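Local coordinates for RING finger protein unkempt homolog (Mus musculus, PDB 5ELH) that binds specific mRNA sequences through clustered CCCH zinc fingers and represses translation, shaping the early morphology of cortical neurons, at residues L8-F19 against C32-R42. Sequence-based numbering, arbitrary orientation.
With ZN (zinc ion), chain D.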
loop_
_atom_site.group_PDB
_atom_site.type_symbol
_atom_site.label_atom_id
_atom_site.label_comp_id
_atom_site.label_asym_id
_atom_site.label_seq_id
_atom_site.Cartn_x
_atom_site.Cartn_y
_atom_site.Cartn_z
ATOM N N LEU A 8 7.839 -2.392 -5.155
ATOM C CA LEU A 8 8.249 -1.086 -5.674
ATOM C C LEU A 8 7.797 0.070 -4.782
ATOM O O LEU A 8 8.570 0.988 -4.489
ATOM C CB LEU A 8 7.694 -0.886 -7.077
ATOM C CG LEU A 8 8.392 -1.715 -8.147
ATOM C CD1 LEU A 8 7.535 -1.787 -9.387
ATOM C CD2 LEU A 8 9.756 -1.125 -8.452
ATOM N N LYS A 9 6.542 0.016 -4.357
ATOM C CA LYS A 9 5.933 1.104 -3.607
ATOM C C LYS A 9 6.269 1.051 -2.118
ATOM O O LYS A 9 6.448 2.089 -1.482
ATOM C CB LYS A 9 4.415 1.047 -3.787
ATOM C CG LYS A 9 3.624 2.078 -2.984
ATOM C CD LYS A 9 2.127 1.797 -3.065
ATOM C CE LYS A 9 1.301 2.928 -2.479
ATOM N NZ LYS A 9 0.264 3.396 -3.443
ATOM N N GLU A 10 6.361 -0.151 -1.566
ATOM C CA GLU A 10 6.314 -0.309 -0.113
ATOM C C GLU A 10 7.576 -0.862 0.547
ATOM O O GLU A 10 7.831 -0.546 1.712
ATOM C CB GLU A 10 5.115 -1.184 0.274
ATOM C CG GLU A 10 3.835 -0.832 -0.477
ATOM C CD GLU A 10 2.599 -0.853 0.405
ATOM O OE1 GLU A 10 2.447 -1.796 1.216
ATOM O OE2 GLU A 10 1.779 0.085 0.287
ATOM N N PHE A 11 8.354 -1.682 -0.163
ATOM C CA PHE A 11 9.477 -2.381 0.472
ATOM C C PHE A 11 10.429 -1.441 1.214
ATOM O O PHE A 11 11.031 -0.542 0.627
ATOM C CB PHE A 11 10.264 -3.236 -0.520
ATOM C CG PHE A 11 11.251 -4.176 0.139
ATOM C CD1 PHE A 11 10.811 -5.207 0.953
ATOM C CD2 PHE A 11 12.615 -4.023 -0.060
ATOM C CE1 PHE A 11 11.717 -6.072 1.556
ATOM C CE2 PHE A 11 13.522 -4.880 0.535
ATOM C CZ PHE A 11 13.077 -5.902 1.347
ATOM N N ARG A 12 10.516 -1.655 2.524
ATOM C CA ARG A 12 11.442 -0.939 3.400
ATOM C C ARG A 12 11.258 0.571 3.366
ATOM O O ARG A 12 12.211 1.320 3.597
ATOM C CB ARG A 12 12.883 -1.287 3.037
ATOM C CG ARG A 12 13.201 -2.753 3.162
ATOM C CD ARG A 12 13.577 -3.137 4.567
ATOM N NE ARG A 12 13.939 -4.544 4.635
ATOM C CZ ARG A 12 15.077 -5.051 4.170
ATOM N NH1 ARG A 12 15.990 -4.274 3.589
ATOM N NH2 ARG A 12 15.299 -6.343 4.284
ATOM N N THR A 13 10.033 1.009 3.089
ATOM C CA THR A 13 9.716 2.438 3.035
ATOM C C THR A 13 9.169 2.972 4.354
ATOM O O THR A 13 9.222 4.169 4.600
ATOM C CB THR A 13 8.671 2.736 1.951
ATOM O OG1 THR A 13 7.497 1.944 2.182
ATOM C CG2 THR A 13 9.235 2.455 0.581
ATOM N N GLU A 14 8.638 2.083 5.191
ATOM C CA GLU A 14 8.023 2.477 6.461
ATOM C C GLU A 14 8.653 1.725 7.622
ATOM O O GLU A 14 9.164 0.611 7.453
ATOM C CB GLU A 14 6.520 2.181 6.447
ATOM C CG GLU A 14 5.735 2.916 5.370
ATOM C CD GLU A 14 5.618 4.401 5.627
ATOM O OE1 GLU A 14 5.719 4.819 6.802
ATOM O OE2 GLU A 14 5.421 5.148 4.647
ATOM N N GLN A 15 8.594 2.327 8.807
ATOM C CA GLN A 15 9.185 1.723 9.988
ATOM C C GLN A 15 8.343 0.557 10.490
ATOM O O GLN A 15 7.112 0.618 10.499
ATOM C CB GLN A 15 9.326 2.748 11.111
ATOM C CG GLN A 15 10.128 2.225 12.284
ATOM C CD GLN A 15 10.250 3.235 13.414
ATOM O OE1 GLN A 15 9.370 4.069 13.624
ATOM N NE2 GLN A 15 11.351 3.162 14.142
ATOM N N CYS A 16 9.021 -0.494 10.934
ATOM C CA CYS A 16 8.354 -1.656 11.505
ATOM C C CYS A 16 7.798 -1.328 12.893
ATOM O O CYS A 16 8.567 -1.060 13.818
ATOM C CB CYS A 16 9.345 -2.823 11.609
ATOM S SG CYS A 16 8.666 -4.358 12.315
ATOM N N PRO A 17 6.463 -1.356 13.054
ATOM C CA PRO A 17 5.887 -1.080 14.379
ATOM C C PRO A 17 6.183 -2.169 15.417
ATOM O O PRO A 17 6.095 -1.911 16.618
ATOM C CB PRO A 17 4.381 -1.005 14.100
ATOM C CG PRO A 17 4.185 -1.824 12.871
ATOM C CD PRO A 17 5.420 -1.609 12.043
ATOM N N LEU A 18 6.528 -3.372 14.965
ATOM C CA LEU A 18 6.855 -4.452 15.891
ATOM C C LEU A 18 8.286 -4.318 16.416
ATOM O O LEU A 18 8.549 -4.583 17.587
ATOM C CB LEU A 18 6.681 -5.821 15.219
ATOM C CG LEU A 18 5.262 -6.310 14.909
ATOM C CD1 LEU A 18 5.326 -7.739 14.385
ATOM C CD2 LEU A 18 4.336 -6.225 16.110
ATOM N N PHE A 19 9.207 -3.908 15.545
ATOM C CA PHE A 19 10.618 -3.854 15.918
ATOM C C PHE A 19 10.869 -2.874 17.061
ATOM O O PHE A 19 11.670 -3.139 17.972
ATOM C CB PHE A 19 11.498 -3.475 14.728
ATOM C CG PHE A 19 12.940 -3.290 15.102
ATOM C CD1 PHE A 19 13.747 -4.391 15.346
ATOM C CD2 PHE A 19 13.479 -2.018 15.251
ATOM C CE1 PHE A 19 15.070 -4.231 15.707
ATOM C CE2 PHE A 19 14.798 -1.851 15.604
ATOM C CZ PHE A 19 15.596 -2.960 15.841
ATOM N N CYS A 32 12.369 -8.802 7.318
ATOM C CA CYS A 32 11.209 -7.943 7.480
ATOM C C CYS A 32 11.006 -7.079 6.249
ATOM O O CYS A 32 11.955 -6.660 5.587
ATOM C CB CYS A 32 11.322 -7.052 8.721
ATOM S SG CYS A 32 9.738 -6.260 9.158
ATOM N N PHE A 33 9.742 -6.811 5.964
ATOM C CA PHE A 33 9.362 -5.980 4.834
ATOM C C PHE A 33 9.562 -4.491 5.141
ATOM O O PHE A 33 9.610 -3.659 4.235
ATOM C CB PHE A 33 7.900 -6.248 4.495
ATOM C CG PHE A 33 7.502 -5.751 3.151
ATOM C CD1 PHE A 33 7.780 -6.495 2.020
ATOM C CD2 PHE A 33 6.863 -4.534 3.014
ATOM C CE1 PHE A 33 7.420 -6.034 0.772
ATOM C CE2 PHE A 33 6.500 -4.073 1.772
ATOM C CZ PHE A 33 6.781 -4.822 0.651
ATOM N N HIS A 34 9.684 -4.170 6.423
ATOM C CA HIS A 34 9.752 -2.786 6.876
ATOM C C HIS A 34 11.148 -2.477 7.385
ATOM O O HIS A 34 11.909 -3.395 7.673
ATOM C CB HIS A 34 8.719 -2.584 7.973
ATOM C CG HIS A 34 7.336 -2.960 7.555
ATOM N ND1 HIS A 34 6.651 -2.283 6.568
ATOM C CD2 HIS A 34 6.521 -3.961 7.961
ATOM C CE1 HIS A 34 5.466 -2.841 6.398
ATOM N NE2 HIS A 34 5.362 -3.861 7.232
ATOM N N TRP A 35 11.510 -1.199 7.483
ATOM C CA TRP A 35 12.829 -0.870 7.999
ATOM C C TRP A 35 12.841 -0.897 9.525
ATOM O O TRP A 35 11.843 -0.595 10.183
ATOM C CB TRP A 35 13.399 0.444 7.432
ATOM C CG TRP A 35 12.684 1.726 7.731
ATOM C CD1 TRP A 35 11.825 2.390 6.912
ATOM C CD2 TRP A 35 12.818 2.531 8.909
ATOM N NE1 TRP A 35 11.402 3.552 7.507
ATOM C CE2 TRP A 35 11.996 3.662 8.738
ATOM C CE3 TRP A 35 13.543 2.397 10.098
ATOM C CZ2 TRP A 35 11.876 4.656 9.708
ATOM C CZ3 TRP A 35 13.421 3.382 11.064
ATOM C CH2 TRP A 35 12.593 4.500 10.860
ATOM N N HIS A 36 13.985 -1.296 10.064
ATOM C CA HIS A 36 14.181 -1.356 11.503
ATOM C C HIS A 36 15.099 -0.204 11.938
ATOM O O HIS A 36 14.852 0.449 12.944
ATOM C CB HIS A 36 14.767 -2.718 11.900
ATOM C CG HIS A 36 13.793 -3.858 11.801
ATOM N ND1 HIS A 36 14.110 -5.138 12.205
ATOM C CD2 HIS A 36 12.519 -3.915 11.351
ATOM C CE1 HIS A 36 13.073 -5.932 12.012
ATOM N NE2 HIS A 36 12.092 -5.218 11.498
ATOM N N PHE A 37 16.158 0.044 11.171
ATOM C CA PHE A 37 17.036 1.180 11.432
ATOM C C PHE A 37 16.924 2.167 10.301
ATOM O O PHE A 37 16.667 1.788 9.164
ATOM C CB PHE A 37 18.481 0.731 11.599
ATOM C CG PHE A 37 18.654 -0.293 12.673
ATOM C CD1 PHE A 37 18.567 0.067 13.997
ATOM C CD2 PHE A 37 18.868 -1.619 12.347
ATOM C CE1 PHE A 37 18.709 -0.881 14.995
ATOM C CE2 PHE A 37 19.014 -2.573 13.341
ATOM C CZ PHE A 37 18.934 -2.200 14.665
ATOM N N VAL A 38 17.112 3.439 10.624
ATOM C CA VAL A 38 16.930 4.497 9.641
ATOM C C VAL A 38 17.788 4.274 8.395
ATOM O O VAL A 38 17.354 4.573 7.276
ATOM C CB VAL A 38 17.213 5.878 10.270
ATOM C CG1 VAL A 38 17.239 6.967 9.204
ATOM C CG2 VAL A 38 16.158 6.183 11.309
ATOM N N ASN A 39 18.990 3.732 8.569
ATOM C CA ASN A 39 19.851 3.491 7.411
ATOM C C ASN A 39 19.368 2.360 6.505
ATOM O O ASN A 39 19.936 2.146 5.436
ATOM C CB ASN A 39 21.315 3.285 7.813
ATOM C CG ASN A 39 21.526 2.089 8.706
ATOM O OD1 ASN A 39 20.636 1.266 8.900
ATOM N ND2 ASN A 39 22.722 1.989 9.263
ATOM N N GLN A 40 18.309 1.664 6.909
ATOM C CA GLN A 40 17.697 0.641 6.053
ATOM C C GLN A 40 16.540 1.177 5.219
ATOM O O GLN A 40 16.061 0.501 4.300
ATOM C CB GLN A 40 17.193 -0.522 6.896
ATOM C CG GLN A 40 18.265 -1.223 7.672
ATOM C CD GLN A 40 17.691 -2.194 8.687
ATOM O OE1 GLN A 40 16.689 -1.909 9.344
ATOM N NE2 GLN A 40 18.318 -3.356 8.811
ATOM N N ARG A 41 16.092 2.387 5.534
ATOM C CA ARG A 41 14.931 2.966 4.889
ATOM C C ARG A 41 15.265 3.303 3.445
ATOM O O ARG A 41 16.315 3.872 3.174
ATOM C CB ARG A 41 14.499 4.233 5.637
ATOM C CG ARG A 41 13.429 5.065 4.936
ATOM C CD ARG A 41 13.051 6.304 5.745
ATOM N NE ARG A 41 12.158 7.187 4.996
ATOM C CZ ARG A 41 12.556 8.194 4.216
ATOM N NH1 ARG A 41 13.844 8.483 4.070
ATOM N NH2 ARG A 41 11.654 8.923 3.573
ATOM N N ARG A 42 14.389 2.922 2.521
ATOM C CA ARG A 42 14.489 3.417 1.151
ATOM C C ARG A 42 13.330 4.354 0.818
ATOM O O ARG A 42 12.207 4.185 1.305
ATOM C CB ARG A 42 14.566 2.264 0.140
ATOM C CG ARG A 42 13.384 1.336 0.146
ATOM C CD ARG A 42 13.433 0.404 -1.061
ATOM N NE ARG A 42 12.945 1.043 -2.279
ATOM C CZ ARG A 42 11.705 0.933 -2.754
ATOM N NH1 ARG A 42 10.787 0.212 -2.116
ATOM N NH2 ARG A 42 11.385 1.538 -3.884
HETATM ZN ZN ZN D . 10.162 -5.876 11.452
HETATM O O HOH W 1 7.507 -0.617 4.466
HETATM O O HOH W 2 17.250 -1.441 3.103
HETATM O O HOH W 3 10.499 5.811 2.469
#
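The backbones of Gln15 and Trp35 meet in a single beta bridge, where Trp35 N donates to Glu14 O and Cys16 N to Trp35 O, in the first CCCH zinc finger of this RNA-binding cluster. The bridge helps to bring Cys16 beside Cys32 and His36, which with Cys24 complete the zinc site; soft thiolates and an imidazole suit this ion, which His36 binds through NE2 at 2.0 Å. Phe19 backs the ligand with an offset stack, its ring 12° from parallel to the imidazole, and sends its edge onto the face of Phe37.

Trp35 is a broad plate sandwiched between Gln15, whose CB lies 3.7 Å from the centre of the six-membered ring, and Arg41 CB on the opposite face. Gln15 runs extended over the indole, its amide tilted 23° from the ring plane. An alanine in place of Trp35 would probably leave the aliphatic parts of Gln15 and Arg41 without the surface they share and open a gap between them.

Farther along, Phe11 sets its edge against the face of Phe33, while its CZ lies over one face of the Arg12 guanidinium. The Arg12 chain bends at chi2 (-85°), bringing NE in a nearly straight bond to Cys32 O. Arg42 suits its place because one flat, many-donor group serves two carbonyls, one in the last turn of the helix of residues 3 to 10 and one just beyond it. Arg42 NH2 reaches Leu8 O at 2.9 Å, exactly in the guanidinium plane, and Arg42 NH1 meets a lone pair of Phe11 O, also at 2.9 Å.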